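Local structure of cytochrome P450 (Zobellia galactanivorans, 6G5O) at residues T68-I71 and P72-D76. The protein is a bacterial cytochrome P450, a mostly helical protein that holds a haem group in a pocket deep within its fold. Numbering follows the deposited sequence.
Sequences TRQI and PFEVD. With HEM (protoporphyrin IX containing Fe), chain C.
Glu74 folds back on Gln70 and grips both ends of its backbone. Glu74 N donates to Gln70 O (3.0 Å), and Glu74 CB packs against the same oxygen at 3.4 Å. With CG anti to the carbonyl carbon (chi1 -81°), the extended chain carries the carboxylate back beside Gln70 N. There the anti lone pair of Glu74 OE1 takes a nearly straight bond of 2.8 Å from Gln70 N, and OE1 also touches Gln70 CB. OE2, at the far end, is held by a salt bridge to Arg66 and by Gly55 N. A bend at chi3 (-57°) in the otherwise extended Arg69 chain brings NH1 edge-on to Glu74 O, 2.9 Å away and in its carbonyl plane; NH1 also donates to Ala52 O, its stronger partner. Glu74 sits within a type I turn from Pro72 to Val75, and the peptide bond before Pro72 is cis. Gln70 runs alongside Phe73, and Gln70 OE1 lies 3.6 Å from Phe73 CD2. Phe73 CE1 approaches haem O1A at the ring edge (3.4 Å), while the Phe73 backbone borders the other propionate. The loop thus forms part of the haem pocket's wall at the propionates, and the buried Glu74 carboxylate, with several donors around it, is probably kept ionised.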
ATOM      1  N   THR A  68      -1.657  11.589 -17.389  1.00 42.73           N
ATOM      2  CA  THR A  68      -2.961  11.642 -16.722  1.00 40.63           C
ATOM      3  C   THR A  68      -2.891  11.842 -15.188  1.00 38.53           C
ATOM      4  O   THR A  68      -2.239  11.064 -14.456  1.00 39.08           O
ATOM      5  CB  THR A  68      -3.713  10.335 -16.989  1.00 45.54           C
ATOM      6  OG1 THR A  68      -3.752  10.085 -18.404  1.00 47.36           O
ATOM      7  CG2 THR A  68      -5.137  10.359 -16.410  1.00 43.02           C
ATOM      8  N   ARG A  69      -3.588  12.873 -14.722  1.00 33.05           N
ATOM      9  CA  ARG A  69      -3.634  13.245 -13.310  1.00 34.58           C
ATOM     10  C   ARG A  69      -4.412  12.195 -12.511  1.00 32.13           C
ATOM     11  O   ARG A  69      -5.548  11.867 -12.847  1.00 30.70           O
ATOM     12  CB  ARG A  69      -4.319  14.600 -13.148  1.00 33.18           C
ATOM     13  CG  ARG A  69      -4.522  15.037 -11.704  1.00 35.70           C
ATOM     14  CD  ARG A  69      -5.042  16.478 -11.618  1.00 37.22           C
ATOM     15  NE  ARG A  69      -4.123  17.401 -12.298  1.00 40.76           N
ATOM     16  CZ  ARG A  69      -2.934  17.825 -11.836  1.00 42.68           C
ATOM     17  NH1 ARG A  69      -2.453  17.460 -10.648  1.00 40.75           N
ATOM     18  NH2 ARG A  69      -2.198  18.634 -12.579  1.00 45.96           N
ATOM     19  N   GLN A  70      -3.799  11.669 -11.466  1.00 29.25           N
ATOM     20  CA  GLN A  70      -4.461  10.662 -10.648  1.00 29.38           C
ATOM     21  C   GLN A  70      -5.381  11.301  -9.636  1.00 27.76           C
ATOM     22  O   GLN A  70      -5.120  12.419  -9.161  1.00 31.95           O
ATOM     23  CB  GLN A  70      -3.442   9.727 -10.029  1.00 29.11           C
ATOM     24  CG  GLN A  70      -2.833   8.882 -11.114  1.00 29.33           C
ATOM     25  CD  GLN A  70      -1.863   7.829 -10.663  1.00 30.74           C
ATOM     26  OE1 GLN A  70      -1.607   7.650  -9.463  1.00 32.06           O
ATOM     27  NE2 GLN A  70      -1.312   7.097 -11.647  1.00 28.22           N
ATOM     28  N   ILE A  71      -6.494  10.629  -9.358  1.00 26.84           N
ATOM     29  CA  ILE A  71      -7.595  11.186  -8.561  1.00 27.92           C
ATOM     30  C   ILE A  71      -8.062  10.172  -7.485  1.00 28.04           C
ATOM     31  O   ILE A  71      -8.387   9.041  -7.840  1.00 22.92           O
ATOM     32  CB  ILE A  71      -8.760  11.571  -9.483  1.00 28.11           C
ATOM     33  CG1 ILE A  71      -8.276  12.673 -10.461  1.00 28.93           C
ATOM     34  CG2 ILE A  71      -9.963  12.079  -8.683  1.00 30.81           C
ATOM     35  CD1 ILE A  71      -9.294  13.119 -11.481  1.00 28.23           C
ATOM     36  N   PRO A  72      -8.087  10.558  -6.195  1.00 26.05           N
ATOM     37  CA  PRO A  72      -7.838  11.930  -5.702  1.00 26.74           C
ATOM     38  C   PRO A  72      -6.389  12.288  -5.357  1.00 25.91           C
ATOM     39  O   PRO A  72      -6.115  13.394  -4.884  1.00 28.87           O
ATOM     40  CB  PRO A  72      -8.641  11.963  -4.374  1.00 27.49           C
ATOM     41  CG  PRO A  72      -9.374  10.700  -4.284  1.00 24.91           C
ATOM     42  CD  PRO A  72      -8.611   9.717  -5.113  1.00 25.57           C
ATOM     43  N   PHE A  73      -5.489  11.351  -5.596  1.00 25.21           N
ATOM     44  CA  PHE A  73      -4.088  11.419  -5.229  1.00 29.08           C
ATOM     45  C   PHE A  73      -3.327  12.704  -5.565  1.00 29.70           C
ATOM     46  O   PHE A  73      -2.520  13.182  -4.743  1.00 28.84           O
ATOM     47  CB  PHE A  73      -3.421  10.256  -5.911  1.00 30.83           C
ATOM     48  CG  PHE A  73      -1.975  10.113  -5.636  1.00 35.69           C
ATOM     49  CD1 PHE A  73      -1.491  10.090  -4.343  1.00 36.62           C
ATOM     50  CD2 PHE A  73      -1.089   9.880  -6.706  1.00 40.02           C
ATOM     51  CE1 PHE A  73      -0.148   9.925  -4.121  1.00 35.05           C
ATOM     52  CE2 PHE A  73       0.253   9.690  -6.483  1.00 38.73           C
ATOM     53  CZ  PHE A  73       0.720   9.715  -5.178  1.00 36.75           C
ATOM     54  N   GLU A  74      -3.576  13.247  -6.763  1.00 30.35           N
ATOM     55  CA  GLU A  74      -2.811  14.393  -7.280  1.00 31.33           C
ATOM     56  C   GLU A  74      -3.704  15.598  -7.329  1.00 30.12           C
ATOM     57  O   GLU A  74      -3.677  16.362  -8.284  1.00 28.77           O
ATOM     58  CB  GLU A  74      -2.197  14.061  -8.674  1.00 33.11           C
ATOM     59  CG  GLU A  74      -0.908  13.258  -8.529  1.00 35.57           C
ATOM     60  CD  GLU A  74      -0.348  12.567  -9.777  1.00 38.53           C
ATOM     61  OE1 GLU A  74      -1.107  12.222 -10.715  1.00 35.74           O
ATOM     62  OE2 GLU A  74       0.906  12.316  -9.770  1.00 42.93           O
ATOM     63  N   VAL A  75      -4.512  15.767  -6.293  1.00 33.37           N
ATOM     64  CA  VAL A  75      -5.437  16.897  -6.197  1.00 37.33           C
ATOM     65  C   VAL A  75      -5.404  17.419  -4.767  1.00 36.46           C
ATOM     66  O   VAL A  75      -5.340  16.622  -3.818  1.00 36.94           O
ATOM     67  CB  VAL A  75      -6.889  16.499  -6.592  1.00 37.21           C
ATOM     68  CG1 VAL A  75      -7.798  17.703  -6.546  1.00 38.19           C
ATOM     69  CG2 VAL A  75      -6.941  15.908  -7.995  1.00 39.85           C
ATOM     70  N   ASP A  76      -5.475  18.741  -4.621  1.00 34.42           N
ATOM     71  CA  ASP A  76      -5.431  19.398  -3.330  1.00 34.79           C
ATOM     72  C   ASP A  76      -6.822  19.824  -2.938  1.00 35.47           C
ATOM     73  O   ASP A  76      -7.681  19.988  -3.792  1.00 37.47           O
ATOM     74  CB  ASP A  76      -4.543  20.648  -3.368  1.00 38.95           C
ATOM     75  CG  ASP A  76      -3.046  20.329  -3.438  1.00 45.85           C
ATOM     76  OD1 ASP A  76      -2.520  19.612  -2.515  1.00 47.93           O
ATOM     77  OD2 ASP A  76      -2.372  20.825  -4.399  1.00 49.64           O
TER
HETATM   78  CHA HEM C 401      -3.048   6.524  -0.509  1.00 18.88           C
HETATM   79  CHB HEM C 401      -0.422   3.116   1.687  1.00 19.82           C
HETATM   80  CHC HEM C 401      -3.202  -0.313  -0.237  1.00 20.18           C
HETATM   81  CHD HEM C 401      -5.404   3.007  -2.892  1.00 19.21           C
HETATM   82  C1A HEM C 401      -2.111   5.886   0.272  1.00 19.44           C
HETATM   83  C2A HEM C 401      -1.117   6.543   1.055  1.00 20.26           C
HETATM   84  C3A HEM C 401      -0.417   5.593   1.655  1.00 19.80           C
HETATM   85  C4A HEM C 401      -0.919   4.330   1.267  1.00 21.18           C
HETATM   86  CMA HEM C 401       0.714   5.858   2.593  1.00 22.17           C
HETATM   87  CAA HEM C 401      -0.887   8.040   1.258  1.00 23.75           C
HETATM   88  CBA HEM C 401      -0.223   8.630   0.024  1.00 26.26           C
HETATM   89  CGA HEM C 401      -0.071  10.130   0.147  1.00 30.25           C
HETATM   90  O1A HEM C 401       0.049  10.799  -0.876  1.00 30.69           O
HETATM   91  O2A HEM C 401      -0.078  10.729   1.238  1.00 30.72           O
HETATM   92  C1B HEM C 401      -0.957   1.889   1.351  1.00 18.35           C
HETATM   93  C2B HEM C 401      -0.521   0.697   1.964  1.00 19.74           C
HETATM   94  C3B HEM C 401      -1.286  -0.306   1.414  1.00 20.87           C
HETATM   95  C4B HEM C 401      -2.216   0.376   0.459  1.00 19.42           C
HETATM   96  CMB HEM C 401       0.593   0.562   2.957  1.00 20.54           C
HETATM   97  CAB HEM C 401      -1.363  -1.746   1.649  1.00 22.72           C
HETATM   98  CBB HEM C 401      -0.783  -2.396   2.639  1.00 25.57           C
HETATM   99  C1C HEM C 401      -4.059   0.275  -1.131  1.00 20.54           C
HETATM  100  C2C HEM C 401      -4.917  -0.408  -1.991  1.00 20.90           C
HETATM  101  C3C HEM C 401      -5.511   0.532  -2.795  1.00 21.01           C
HETATM  102  C4C HEM C 401      -5.010   1.792  -2.377  1.00 20.55           C
HETATM  103  CMC HEM C 401      -5.161  -1.884  -2.032  1.00 22.16           C
HETATM  104  CAC HEM C 401      -6.524   0.328  -3.840  1.00 22.33           C
HETATM  105  CBC HEM C 401      -7.054  -0.821  -4.246  1.00 22.76           C
HETATM  106  C1D HEM C 401      -4.959   4.241  -2.390  1.00 18.24           C
HETATM  107  C2D HEM C 401      -5.501   5.520  -2.882  1.00 19.17           C
HETATM  108  C3D HEM C 401      -4.876   6.506  -2.217  1.00 19.33           C
HETATM  109  C4D HEM C 401      -3.906   5.820  -1.354  1.00 18.33           C
HETATM  110  CMD HEM C 401      -6.592   5.647  -3.890  1.00 17.99           C
HETATM  111  CAD HEM C 401      -5.104   7.997  -2.379  1.00 20.49           C
HETATM  112  CBD HEM C 401      -6.028   8.643  -1.334  1.00 19.58           C
HETATM  113  CGD HEM C 401      -6.241  10.138  -1.644  1.00 21.83           C
HETATM  114  O1D HEM C 401      -5.484  10.749  -2.478  1.00 25.16           O
HETATM  115  O2D HEM C 401      -7.171  10.822  -1.095  1.00 20.64           O
HETATM  116  NA  HEM C 401      -1.945   4.514   0.377  1.00 19.16           N
HETATM  117  NB  HEM C 401      -1.935   1.659   0.474  1.00 18.67           N
HETATM  118  NC  HEM C 401      -4.091   1.600  -1.382  1.00 18.91           N
HETATM  119  ND  HEM C 401      -4.027   4.489  -1.483  1.00 19.42           N
HETATM  120 FE   HEM C 401      -3.031   3.160  -0.536  1.00 22.50          FE
HETATM  121  O   HOH W   1      -1.325   3.029  -1.998  1.00 32.98           O